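Local coordinates for imidazolonepropionase (Unidentified, PDB 2Q09), which catalyses the hydrolytic cleavage of a carbon-nitrogen bond in imidazolone-5-propanoate to give N-formimidoyl-L-glutamate, the third step of histidine degradation, at residues D212-C215 against E216-F220; T253-N257 against F258-S262; E267-P271 against E272-A276. One frame throughout, in Å; residues are numbered along the deposited sequence.

Interaction 1: residues D212-C215 against E216-F220. With DI6 (3-[(4S)-2,5-dioxoimidazolidin-4-yl]propanoic acid), chain C.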
loop_
_atom_site.group_PDB
_atom_site.type_symbol
_atom_site.label_atom_id
_atom_site.label_comp_id
_atom_site.label_asym_id
_atom_site.label_seq_id
_atom_site.Cartn_x
_atom_site.Cartn_y
_atom_site.Cartn_z
ATOM N N ASP A 212 -2.885 -11.711 -3.717
ATOM C CA ASP A 212 -3.651 -10.743 -4.507
ATOM C C ASP A 212 -4.025 -11.358 -5.859
ATOM O O ASP A 212 -3.437 -12.359 -6.273
ATOM C CB ASP A 212 -2.774 -9.499 -4.723
ATOM C CG ASP A 212 -3.555 -8.267 -5.159
ATOM O OD1 ASP A 212 -4.732 -8.381 -5.569
ATOM O OD2 ASP A 212 -2.961 -7.167 -5.098
ATOM N N VAL A 213 -4.986 -10.747 -6.546
ATOM C CA VAL A 213 -5.441 -11.232 -7.849
ATOM C C VAL A 213 -5.968 -10.111 -8.739
ATOM O O VAL A 213 -6.635 -9.194 -8.268
ATOM C CB VAL A 213 -6.585 -12.266 -7.700
ATOM C CG1 VAL A 213 -7.144 -12.619 -9.069
ATOM C CG2 VAL A 213 -6.084 -13.521 -6.996
ATOM N N PHE A 214 -5.663 -10.184 -10.029
ATOM C CA PHE A 214 -6.162 -9.203 -10.981
ATOM C C PHE A 214 -7.382 -9.825 -11.649
ATOM O O PHE A 214 -7.269 -10.547 -12.640
ATOM C CB PHE A 214 -5.107 -8.866 -12.038
ATOM C CG PHE A 214 -5.599 -7.921 -13.094
ATOM C CD1 PHE A 214 -6.285 -6.762 -12.739
ATOM C CD2 PHE A 214 -5.348 -8.166 -14.442
ATOM C CE1 PHE A 214 -6.713 -5.856 -13.714
ATOM C CE2 PHE A 214 -5.773 -7.269 -15.418
ATOM C CZ PHE A 214 -6.454 -6.110 -15.051
ATOM N N CYS A 215 -8.556 -9.547 -11.088
ATOM C CA CYS A 215 -9.811 -10.073 -11.599
ATOM C C CYS A 215 -10.431 -9.100 -12.593
ATOM O O CYS A 215 -10.933 -8.043 -12.211
ATOM C CB CYS A 215 -10.764 -10.315 -10.432
ATOM S SG CYS A 215 -12.438 -10.801 -10.926
ATOM N N GLU A 216 -10.412 -9.469 -13.868
ATOM C CA GLU A 216 -10.938 -8.592 -14.904
ATOM C C GLU A 216 -11.112 -9.377 -16.204
ATOM O O GLU A 216 -10.651 -10.515 -16.306
ATOM C CB GLU A 216 -9.950 -7.435 -15.094
ATOM C CG GLU A 216 -10.455 -6.251 -15.888
ATOM C CD GLU A 216 -11.617 -5.563 -15.219
ATOM O OE1 GLU A 216 -11.414 -4.886 -14.190
ATOM O OE2 GLU A 216 -12.744 -5.711 -15.725
ATOM N N HIS A 217 -11.783 -8.786 -17.190
ATOM C CA HIS A 217 -11.990 -9.460 -18.466
ATOM C C HIS A 217 -10.663 -9.773 -19.142
ATOM O O HIS A 217 -10.501 -10.838 -19.733
ATOM C CB HIS A 217 -12.875 -8.618 -19.398
ATOM C CG HIS A 217 -12.411 -7.207 -19.569
ATOM N ND1 HIS A 217 -12.348 -6.321 -18.520
ATOM C CD2 HIS A 217 -12.012 -6.529 -20.672
ATOM C CE1 HIS A 217 -11.930 -5.146 -18.967
ATOM N NE2 HIS A 217 -11.720 -5.246 -20.266
ATOM N N ILE A 218 -9.712 -8.849 -19.055
ATOM C CA ILE A 218 -8.397 -9.069 -19.646
ATOM C C ILE A 218 -7.453 -9.583 -18.559
ATOM O O ILE A 218 -6.237 -9.638 -18.739
ATOM C CB ILE A 218 -7.817 -7.772 -20.283
ATOM C CG1 ILE A 218 -7.498 -6.734 -19.210
ATOM C CG2 ILE A 218 -8.811 -7.196 -21.269
ATOM C CD1 ILE A 218 -6.980 -5.413 -19.744
ATOM N N GLY A 219 -8.039 -9.962 -17.425
ATOM C CA GLY A 219 -7.270 -10.483 -16.312
ATOM C C GLY A 219 -7.725 -11.896 -16.020
ATOM O O GLY A 219 -7.743 -12.742 -16.916
ATOM N N PHE A 220 -8.093 -12.156 -14.772
ATOM C CA PHE A 220 -8.559 -13.479 -14.382
ATOM C C PHE A 220 -10.043 -13.418 -14.052
ATOM O O PHE A 220 -10.516 -12.454 -13.458
ATOM C CB PHE A 220 -7.753 -13.990 -13.184
ATOM C CG PHE A 220 -6.347 -14.370 -13.536
ATOM C CD1 PHE A 220 -6.043 -15.670 -13.926
ATOM C CD2 PHE A 220 -5.341 -13.411 -13.549
ATOM C CE1 PHE A 220 -4.755 -16.007 -14.336
ATOM C CE2 PHE A 220 -4.051 -13.740 -13.958
ATOM C CZ PHE A 220 -3.760 -15.040 -14.352
HETATM N N1 DI6 C . -3.826 -2.810 -12.755
HETATM C C2 DI6 C . -2.953 -1.809 -13.000
HETATM O O2 DI6 C . -3.219 -0.653 -13.277
HETATM C C3 DI6 C . -1.543 -2.429 -12.842
HETATM N N4 DI6 C . -1.857 -3.837 -12.510
HETATM C C5 DI6 C . -3.199 -3.961 -12.478
HETATM O O5 DI6 C . -3.778 -5.005 -12.215
HETATM C C6 DI6 C . -0.744 -2.301 -14.131
HETATM C C7 DI6 C . 0.659 -2.902 -14.022
HETATM C C8 DI6 C . 1.511 -2.793 -15.295
HETATM O O9 DI6 C . 2.740 -2.969 -15.179
HETATM O O10 DI6 C . 0.976 -2.533 -16.403
#
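With its CG anti to the backbone N and beside the carbonyl carbon (chi1 176°), Phe-214 carries its ring to Glu-216, whose CB settles over one face. This CH-pi contact spans 4.1 Å from Glu-216 CB to the centroid of the Phe-214 ring and is displaced toward CZ. The opposite face receives the inhibitor: DI6 O5 stands 3.1 Å from Phe-214 CD1. Gly-219 comes up obliquely, its CA 3.5 Å from Phe-214 CD2, where a side chain would collide with the ring. In the backbone, Phe-220 N donates to Phe-214 O at 2.8 Å in the carbonyl plane, and this oxygen also lies at the edge of the Phe-220 ring. The Glu-216 chain, extended at chi1, bends at chi2 (63°) and so brings its carboxylate to His-217; Glu-216 OE2 meets His-217 ND1 at 2.9 Å, in the plane of the imidazole, while Ser-247 OG and Leu-246 N bond to the same carboxylate and help fix the side chain. A type I turn from Glu-216 to Gly-219 thus backs Phe-214 as a wall of the ligand pocket, just beyond strand 210-213, where TIM-barrel amidohydrolases place their active sites.

Interaction 2: residues T253-N257 against F258-S262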
loop_
_atom_site.group_PDB
_atom_site.type_symbol
_atom_site.label_atom_id
_atom_site.label_comp_id
_atom_site.label_asym_id
_atom_site.label_seq_id
_atom_site.Cartn_x
_atom_site.Cartn_y
_atom_site.Cartn_z
ATOM N N THR A 253 -17.448 -8.695 -4.414
ATOM C CA THR A 253 -18.340 -9.493 -3.571
ATOM C C THR A 253 -17.710 -10.838 -3.225
ATOM O O THR A 253 -17.909 -11.363 -2.131
ATOM C CB THR A 253 -19.698 -9.732 -4.262
ATOM O OG1 THR A 253 -20.368 -8.476 -4.436
ATOM C CG2 THR A 253 -20.571 -10.661 -3.423
ATOM N N LEU A 254 -16.949 -11.394 -4.159
ATOM C CA LEU A 254 -16.281 -12.668 -3.926
ATOM C C LEU A 254 -15.213 -12.473 -2.855
ATOM O O LEU A 254 -15.122 -13.242 -1.893
ATOM C CB LEU A 254 -15.633 -13.167 -5.219
ATOM C CG LEU A 254 -14.733 -14.401 -5.110
ATOM C CD1 LEU A 254 -15.544 -15.613 -4.663
ATOM C CD2 LEU A 254 -14.084 -14.660 -6.460
ATOM N N ALA A 255 -14.406 -11.432 -3.029
ATOM C CA ALA A 255 -13.347 -11.119 -2.083
ATOM C C ALA A 255 -13.929 -10.892 -0.694
ATOM O O ALA A 255 -13.382 -11.366 0.304
ATOM C CB ALA A 255 -12.580 -9.879 -2.547
ATOM N N ALA A 256 -15.043 -10.170 -0.628
ATOM C CA ALA A 256 -15.685 -9.900 0.652
ATOM C C ALA A 256 -16.131 -11.204 1.314
ATOM O O ALA A 256 -16.068 -11.341 2.534
ATOM C CB ALA A 256 -16.882 -8.969 0.458
ATOM N N ASN A 257 -16.582 -12.163 0.509
ATOM C CA ASN A 257 -17.033 -13.443 1.045
ATOM C C ASN A 257 -15.873 -14.293 1.537
ATOM O O ASN A 257 -16.063 -15.244 2.290
ATOM C CB ASN A 257 -17.827 -14.217 -0.005
ATOM C CG ASN A 257 -19.163 -13.573 -0.311
ATOM O OD1 ASN A 257 -19.808 -13.006 0.572
ATOM N ND2 ASN A 257 -19.598 -13.668 -1.561
ATOM N N PHE A 258 -14.667 -13.941 1.110
ATOM C CA PHE A 258 -13.463 -14.652 1.511
ATOM C C PHE A 258 -12.747 -13.904 2.629
ATOM O O PHE A 258 -11.654 -14.287 3.038
ATOM C CB PHE A 258 -12.528 -14.821 0.306
ATOM C CG PHE A 258 -12.688 -16.138 -0.406
ATOM C CD1 PHE A 258 -12.066 -17.284 0.077
ATOM C CD2 PHE A 258 -13.472 -16.235 -1.550
ATOM C CE1 PHE A 258 -12.223 -18.509 -0.564
ATOM C CE2 PHE A 258 -13.638 -17.460 -2.201
ATOM C CZ PHE A 258 -13.006 -18.599 -1.704
ATOM N N GLY A 259 -13.371 -12.835 3.120
ATOM C CA GLY A 259 -12.769 -12.058 4.188
ATOM C C GLY A 259 -11.531 -11.301 3.733
ATOM O O GLY A 259 -10.550 -11.198 4.473
ATOM N N ALA A 260 -11.573 -10.770 2.517
ATOM C CA ALA A 260 -10.441 -10.026 1.978
ATOM C C ALA A 260 -10.088 -8.854 2.883
ATOM O O ALA A 260 -10.962 -8.249 3.502
ATOM C CB ALA A 260 -10.772 -9.517 0.584
ATOM N N LEU A 261 -8.800 -8.538 2.970
ATOM C CA LEU A 261 -8.345 -7.411 3.776
ATOM C C LEU A 261 -8.785 -6.127 3.072
ATOM O O LEU A 261 -9.139 -5.134 3.712
ATOM C CB LEU A 261 -6.820 -7.421 3.902
ATOM C CG LEU A 261 -6.169 -8.528 4.736
ATOM C CD1 LEU A 261 -4.663 -8.482 4.568
ATOM C CD2 LEU A 261 -6.551 -8.356 6.192
ATOM N N SER A 262 -8.774 -6.166 1.741
ATOM C CA SER A 262 -9.158 -5.001 0.949
ATOM C C SER A 262 -9.373 -5.354 -0.517
ATOM O O SER A 262 -8.940 -6.411 -0.986
ATOM C CB SER A 262 -8.055 -3.940 1.013
ATOM O OG SER A 262 -6.943 -4.358 0.228
#
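Ala-255 O takes two backbone donors from the segment that follows it, Ala-260 N at 2.9 Å and Phe-258 N at 3.0 Å, which approach from opposite faces of the carbonyl plane. Beside it, Gly-259 N bonds to Ala-256 O at 3.1 Å, the donor standing 72° above the plane of that carbonyl. Phe-258 N also lies near Leu-254 O, but that bond is weak. Together the bonds from Ala-260 N to Ala-255 O and from Gly-259 N to Ala-256 O form a Schellman motif that ends helix 251-257, with Gly-259 as the C-prime residue at a phi of 69°, a backbone shape that glycine adopts readily. The reversal folds Ala-260 back on the helix: its CB packs 3.6 Å from Ala-255 CB.

Leu-254 and Phe-258 run alongside each other and point the same way. A chi1 of 172° sets the leucine's CG anti to its backbone N, beside the carbonyl carbon, and the end of the side chain comes near the ring, Leu-254 CD1 meeting Phe-258 CE2 at 3.6 Å. The ring also presents its edge to the backbone, with Phe-258 CD2 3.4 Å from Leu-254 O.

Farther out, Tyr-229 of helix 222-234 packs edge-to-face with Phe-258, Leu-222 and Thr-225 touch Leu-254, and Met-243 of strand 238-243 lies against Ala-255. Chemically, Ala-255 O and Ala-256 O are satisfied by donors from the departing chain, which would probably temper the negative end of the helix as the chain turns toward strand 262-265.

Interaction 3: residues E267-P271 against E272-A276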
loop_
_atom_site.group_PDB
_atom_site.type_symbol
_atom_site.label_atom_id
_atom_site.label_comp_id
_atom_site.label_asym_id
_atom_site.label_seq_id
_atom_site.Cartn_x
_atom_site.Cartn_y
_atom_site.Cartn_z
ATOM N N GLU A 267 -13.132 1.386 -9.674
ATOM C CA GLU A 267 -13.804 2.355 -10.540
ATOM C C GLU A 267 -15.242 1.926 -10.856
ATOM O O GLU A 267 -16.156 2.751 -10.873
ATOM C CB GLU A 267 -13.045 2.534 -11.863
ATOM C CG GLU A 267 -11.878 3.528 -11.845
ATOM C CD GLU A 267 -10.727 3.077 -10.981
ATOM O OE1 GLU A 267 -10.604 1.860 -10.746
ATOM O OE2 GLU A 267 -9.932 3.940 -10.550
ATOM N N TYR A 268 -15.433 0.629 -11.097
ATOM C CA TYR A 268 -16.748 0.085 -11.442
ATOM C C TYR A 268 -17.482 -0.667 -10.332
ATOM O O TYR A 268 -18.327 -1.518 -10.610
ATOM C CB TYR A 268 -16.609 -0.834 -12.660
ATOM C CG TYR A 268 -16.266 -0.106 -13.939
ATOM C CD1 TYR A 268 -17.268 0.383 -14.775
ATOM C CD2 TYR A 268 -14.938 0.138 -14.294
ATOM C CE1 TYR A 268 -16.957 1.098 -15.939
ATOM C CE2 TYR A 268 -14.614 0.850 -15.445
ATOM C CZ TYR A 268 -15.629 1.327 -16.264
ATOM O OH TYR A 268 -15.319 2.041 -17.402
ATOM N N LEU A 269 -17.175 -0.362 -9.079
ATOM C CA LEU A 269 -17.837 -1.036 -7.965
ATOM C C LEU A 269 -19.318 -0.651 -7.931
ATOM O O LEU A 269 -19.673 0.507 -8.147
ATOM C CB LEU A 269 -17.167 -0.654 -6.648
ATOM C CG LEU A 269 -17.717 -1.253 -5.350
ATOM C CD1 LEU A 269 -17.514 -2.762 -5.334
ATOM C CD2 LEU A 269 -16.999 -0.615 -4.167
ATOM N N ASP A 270 -20.179 -1.632 -7.665
ATOM C CA ASP A 270 -21.626 -1.406 -7.611
ATOM C C ASP A 270 -22.164 -1.446 -6.173
ATOM O O ASP A 270 -21.445 -1.813 -5.246
ATOM C CB ASP A 270 -22.346 -2.467 -8.446
ATOM C CG ASP A 270 -22.088 -3.871 -7.939
ATOM O OD1 ASP A 270 -22.997 -4.720 -8.049
ATOM O OD2 ASP A 270 -20.973 -4.132 -7.442
ATOM N N PRO A 271 -23.442 -1.065 -5.972
ATOM C CA PRO A 271 -24.097 -1.048 -4.657
ATOM C C PRO A 271 -24.021 -2.378 -3.915
ATOM O O PRO A 271 -23.660 -2.420 -2.739
ATOM C CB PRO A 271 -25.536 -0.674 -4.999
ATOM C CG PRO A 271 -25.368 0.215 -6.180
ATOM C CD PRO A 271 -24.349 -0.531 -7.005
ATOM N N GLU A 272 -24.370 -3.458 -4.604
ATOM C CA GLU A 272 -24.344 -4.786 -4.006
ATOM C C GLU A 272 -22.965 -5.074 -3.428
ATOM O O GLU A 272 -22.839 -5.606 -2.328
ATOM C CB GLU A 272 -24.697 -5.843 -5.054
ATOM C CG GLU A 272 -26.104 -5.719 -5.627
ATOM C CD GLU A 272 -26.347 -4.407 -6.356
ATOM O OE1 GLU A 272 -25.499 -4.018 -7.184
ATOM O OE2 GLU A 272 -27.393 -3.773 -6.111
ATOM N N GLY A 273 -21.932 -4.723 -4.184
ATOM C CA GLY A 273 -20.575 -4.941 -3.721
ATOM C C GLY A 273 -20.276 -4.083 -2.511
ATOM O O GLY A 273 -19.679 -4.545 -1.538
ATOM N N ILE A 274 -20.700 -2.826 -2.566
ATOM C CA ILE A 274 -20.477 -1.901 -1.465
ATOM C C ILE A 274 -21.120 -2.445 -0.196
ATOM O O ILE A 274 -20.533 -2.371 0.885
ATOM C CB ILE A 274 -21.056 -0.504 -1.790
ATOM C CG1 ILE A 274 -20.249 0.130 -2.930
ATOM C CG2 ILE A 274 -21.034 0.379 -0.550
ATOM C CD1 ILE A 274 -20.698 1.522 -3.310
ATOM N N GLN A 275 -22.314 -3.007 -0.338
ATOM C CA GLN A 275 -23.025 -3.576 0.799
ATOM C C GLN A 275 -22.234 -4.746 1.378
ATOM O O GLN A 275 -22.184 -4.933 2.590
ATOM C CB GLN A 275 -24.421 -4.054 0.377
ATOM C CG GLN A 275 -25.287 -2.992 -0.294
ATOM C CD GLN A 275 -25.157 -1.621 0.345
ATOM O OE1 GLN A 275 -25.075 -1.490 1.566
ATOM N NE2 GLN A 275 -25.155 -0.587 -0.487
ATOM N N ALA A 276 -21.610 -5.529 0.498
ATOM C CA ALA A 276 -20.821 -6.679 0.922
ATOM C C ALA A 276 -19.587 -6.207 1.670
ATOM O O ALA A 276 -19.225 -6.771 2.701
ATOM C CB ALA A 276 -20.411 -7.508 -0.290
#
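Pro-271 and Glu-272 lie side by side at the start of helix 271-280, their side chains pointing the same way. The glutamate has CG beside its backbone N (chi1 -63°) and then bends at chi2, which brings its carboxylate alongside the proline ring: Glu-272 OE1 is 3.7 Å from Pro-271 CD, while OE2 approaches Pro-271 CB. The proline occupies the first turn, where its missing N-H costs no helical bond, and its carbonyl is well used. Gln-275 N donates to Pro-271 O at 2.8 Å, almost in line with the carbonyl bond, and the bent side chain of Gln-275 brings NE2 to the same oxygen in a weak second bond.

The helix is opened by Asp-270 at the N-cap position. Its chi1 of 61° sets CG between its own N and carbonyl carbon, and OD2 accepts a long, weak capping bond from Gly-273 N at 3.4 Å; Asn-248 ND2 is a further weak partner of that oxygen. The other oxygen, Asp-270 OD1, stands 2.7 Å from Glu-272 OE1, the side chains crossing at about a right angle, their carboxylate planes 52° apart. Two acceptors so close would be expected to raise the proton affinity of the pair, an effect that the positive helix end probably offsets in part. Replaced by an alanine, Asp-270 would lose its carboxylate, and Gly-273 N would probably be left without its weak side-chain cap.

Ile-274 is buried. Its N bonds to Asp-270 O at 3.0 Å, within the carbonyl plane, and its CG1 meets Leu-269 CD2 at 3.6 Å. Leu-305 of helix 302-307 touches both of these side chains, and Ala-304 adds to the packing on Ile-274.

How the interactions relate
The three contacts follow one another along the chain and lie on the same side of its centre. Interaction 1 belongs directly to the active site: Phe-214 touches the inhibitor, and its side chain lies about 8 Å from the iron ion and about 4 Å from that of His-242, an iron ligand. Interactions 2 and 3 stand back: the side chain of Ala-255 is about 14 Å from DI6, and that of Leu-269 about 10 Å from Gln-245, which hydrogen-bonds DI6. Their centres are about 12 Å apart, and they touch where Thr-253 OG1 lies 3.6 Å from Gly-273 CA and Ala-256 CB 3.9 Å from Ala-276 CB. Interaction 1 touches neither, its nearest atoms being about 6 Å from each.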